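Local coordinates for protein threonine synthase (Brucella melitensis bv. 1, PDB 4F4F) that probably catalyses the pyridoxal-phosphate-dependent conversion of O-phospho-L-homoserine and water to L-threonine and phosphate, the last step of threonine biosynthesis, at residues S10-A15 against N320-L325. Numbering follows the deposited sequence.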
loop_
_atom_site.group_PDB
_atom_site.type_symbol
_atom_site.label_atom_id
_atom_site.label_comp_id
_atom_site.label_asym_id
_atom_site.label_seq_id
_atom_site.Cartn_x
_atom_site.Cartn_y
_atom_site.Cartn_z
ATOM N N SER A 10 11.107 -12.905 -10.857
ATOM C CA SER A 10 11.730 -12.189 -9.755
ATOM C C SER A 10 12.677 -11.118 -10.227
ATOM O O SER A 10 13.471 -11.316 -11.182
ATOM C CB SER A 10 12.516 -13.173 -8.867
ATOM O OG SER A 10 13.186 -12.499 -7.836
ATOM N N THR A 11 12.684 -10.019 -9.503
ATOM C CA THR A 11 13.730 -9.030 -9.655
ATOM C C THR A 11 15.181 -9.534 -9.508
ATOM O O THR A 11 16.099 -8.816 -9.931
ATOM C CB THR A 11 13.526 -7.859 -8.678
ATOM O OG1 THR A 11 13.511 -8.351 -7.327
ATOM C CG2 THR A 11 12.200 -7.057 -9.021
ATOM N N ARG A 12 15.409 -10.697 -8.892
ATOM C CA ARG A 12 16.761 -11.198 -8.702
ATOM C C ARG A 12 17.101 -12.351 -9.647
ATOM O O ARG A 12 18.184 -12.958 -9.572
ATOM C CB ARG A 12 17.030 -11.525 -7.214
ATOM C CG ARG A 12 16.996 -10.208 -6.414
ATOM C CD ARG A 12 17.518 -10.294 -4.978
ATOM N NE ARG A 12 17.008 -9.145 -4.214
ATOM C CZ ARG A 12 17.268 -8.917 -2.935
ATOM N NH1 ARG A 12 18.016 -9.775 -2.248
ATOM N NH2 ARG A 12 16.734 -7.851 -2.337
ATOM N N GLY A 13 16.168 -12.638 -10.545
ATOM C CA GLY A 13 16.415 -13.492 -11.722
ATOM C C GLY A 13 16.602 -14.998 -11.578
ATOM O O GLY A 13 16.910 -15.653 -12.584
ATOM N N GLU A 14 16.482 -15.555 -10.378
ATOM C CA GLU A 14 16.784 -16.988 -10.187
ATOM C C GLU A 14 15.755 -17.684 -9.327
ATOM O O GLU A 14 16.093 -18.586 -8.576
ATOM C CB GLU A 14 18.133 -17.162 -9.488
ATOM C CG GLU A 14 19.208 -16.310 -10.094
ATOM C CD GLU A 14 20.565 -16.618 -9.543
ATOM O OE1 GLU A 14 20.844 -16.337 -8.363
ATOM O OE2 GLU A 14 21.336 -17.138 -10.346
ATOM N N ALA A 15 14.521 -17.251 -9.406
ATOM C CA ALA A 15 13.442 -17.853 -8.665
ATOM C C ALA A 15 12.517 -18.506 -9.697
ATOM O O ALA A 15 12.508 -18.122 -10.837
ATOM C CB ALA A 15 12.697 -16.785 -7.870
ATOM N N ASN A 320 9.542 -1.544 -1.930
ATOM C CA ASN A 320 9.261 -1.842 -3.332
ATOM C C ASN A 320 10.102 -1.078 -4.336
ATOM O O ASN A 320 9.932 -1.241 -5.537
ATOM C CB ASN A 320 7.796 -1.594 -3.614
ATOM C CG ASN A 320 6.916 -2.595 -2.912
ATOM O OD1 ASN A 320 6.980 -3.762 -3.217
ATOM N ND2 ASN A 320 6.133 -2.152 -1.946
ATOM N N PHE A 321 11.022 -0.244 -3.847
ATOM C CA PHE A 321 11.916 0.492 -4.783
ATOM C C PHE A 321 12.680 -0.471 -5.710
ATOM O O PHE A 321 12.921 -0.165 -6.876
ATOM C CB PHE A 321 12.884 1.364 -3.995
ATOM C CG PHE A 321 13.703 2.299 -4.840
ATOM C CD1 PHE A 321 13.101 3.221 -5.672
ATOM C CD2 PHE A 321 15.080 2.276 -4.759
ATOM C CE1 PHE A 321 13.869 4.101 -6.434
ATOM C CE2 PHE A 321 15.842 3.127 -5.530
ATOM C CZ PHE A 321 15.239 4.048 -6.357
ATOM N N GLU A 322 13.005 -1.646 -5.186
ATOM C CA GLU A 322 13.646 -2.717 -5.952
ATOM C C GLU A 322 12.899 -3.074 -7.225
ATOM O O GLU A 322 13.544 -3.408 -8.216
ATOM C CB GLU A 322 13.856 -3.981 -5.075
ATOM C CG GLU A 322 14.446 -5.179 -5.818
ATOM C CD GLU A 322 14.751 -6.371 -4.923
ATOM O OE1 GLU A 322 14.737 -6.228 -3.677
ATOM O OE2 GLU A 322 15.039 -7.435 -5.482
ATOM N N ARG A 323 11.565 -2.980 -7.224
ATOM C CA ARG A 323 10.818 -3.269 -8.434
ATOM C C ARG A 323 11.167 -2.227 -9.500
ATOM O O ARG A 323 11.416 -2.580 -10.679
ATOM C CB ARG A 323 9.314 -3.344 -8.175
ATOM C CG ARG A 323 8.865 -4.639 -7.564
ATOM C CD ARG A 323 7.370 -4.634 -7.240
ATOM N NE ARG A 323 6.834 -5.991 -7.104
ATOM C CZ ARG A 323 6.538 -6.590 -5.956
ATOM N NH1 ARG A 323 6.693 -5.992 -4.776
ATOM N NH2 ARG A 323 6.080 -7.823 -5.954
ATOM N N LEU A 324 11.258 -0.958 -9.106
ATOM C CA LEU A 324 11.640 0.048 -10.095
ATOM C C LEU A 324 13.093 -0.118 -10.524
ATOM O O LEU A 324 13.415 0.069 -11.717
ATOM C CB LEU A 324 11.383 1.479 -9.619
ATOM C CG LEU A 324 11.842 2.628 -10.554
ATOM C CD1 LEU A 324 11.170 2.541 -11.924
ATOM C CD2 LEU A 324 11.576 3.970 -9.911
ATOM N N LEU A 325 13.984 -0.418 -9.573
ATOM C CA LEU A 325 15.375 -0.662 -9.925
ATOM C C LEU A 325 15.500 -1.706 -11.044
ATOM O O LEU A 325 16.290 -1.555 -11.964
ATOM C CB LEU A 325 16.185 -1.127 -8.704
ATOM C CG LEU A 325 16.509 -0.068 -7.660
ATOM C CD1 LEU A 325 17.219 -0.668 -6.433
ATOM C CD2 LEU A 325 17.371 1.044 -8.260
#
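The carboxylate of Glu-322 lies at the edge of the Arg-12 guanidinium, the two planes 23° apart, and Arg-12 grips it side-on with two nitrogens. Arg-12 NE donates to Glu-322 OE2 and Arg-12 NH2 to Glu-322 OE1, each at 2.9 Å; both are nearly straight and use the syn sides of the oxygens, though about 30° out of the carboxylate plane. Asn-320 OD1 lies in plane at the edge of the Arg-323 guanidinium, a weak bond to NH1 besides those to the Tyr-35 and Ile-227 carbonyls. From the opposite face of the Glu-322 carboxylate to Arg-12 NE comes Thr-11 OG1, which gives its proton to Glu-322 OE2 at 2.6 Å, so one oxygen takes two donors, likely favouring the ionised form. Glu-322 can span the gap because its CG stands anti to the backbone N (chi1 177°) and the chain runs extended from there. The donors sit on a type I beta turn, Ser-10 to Gly-13, starting at the last residue of strand 8-10; within it Ser-10 OG accepts from Arg-12 N at 3.1 Å, an ST turn. The salt bridge ties the N-terminal region of threonine synthase to helix 321-328 in the cofactor-binding region. Nonpolar contact is slight: Thr-11 CG2 rests 4.1 Å from Arg-323 CA. The Arg-323 side chain is about 6 Å from that of Phe-262, which binds pyridoxal phosphate, while Met-340 touches both Arg-12 and Glu-322.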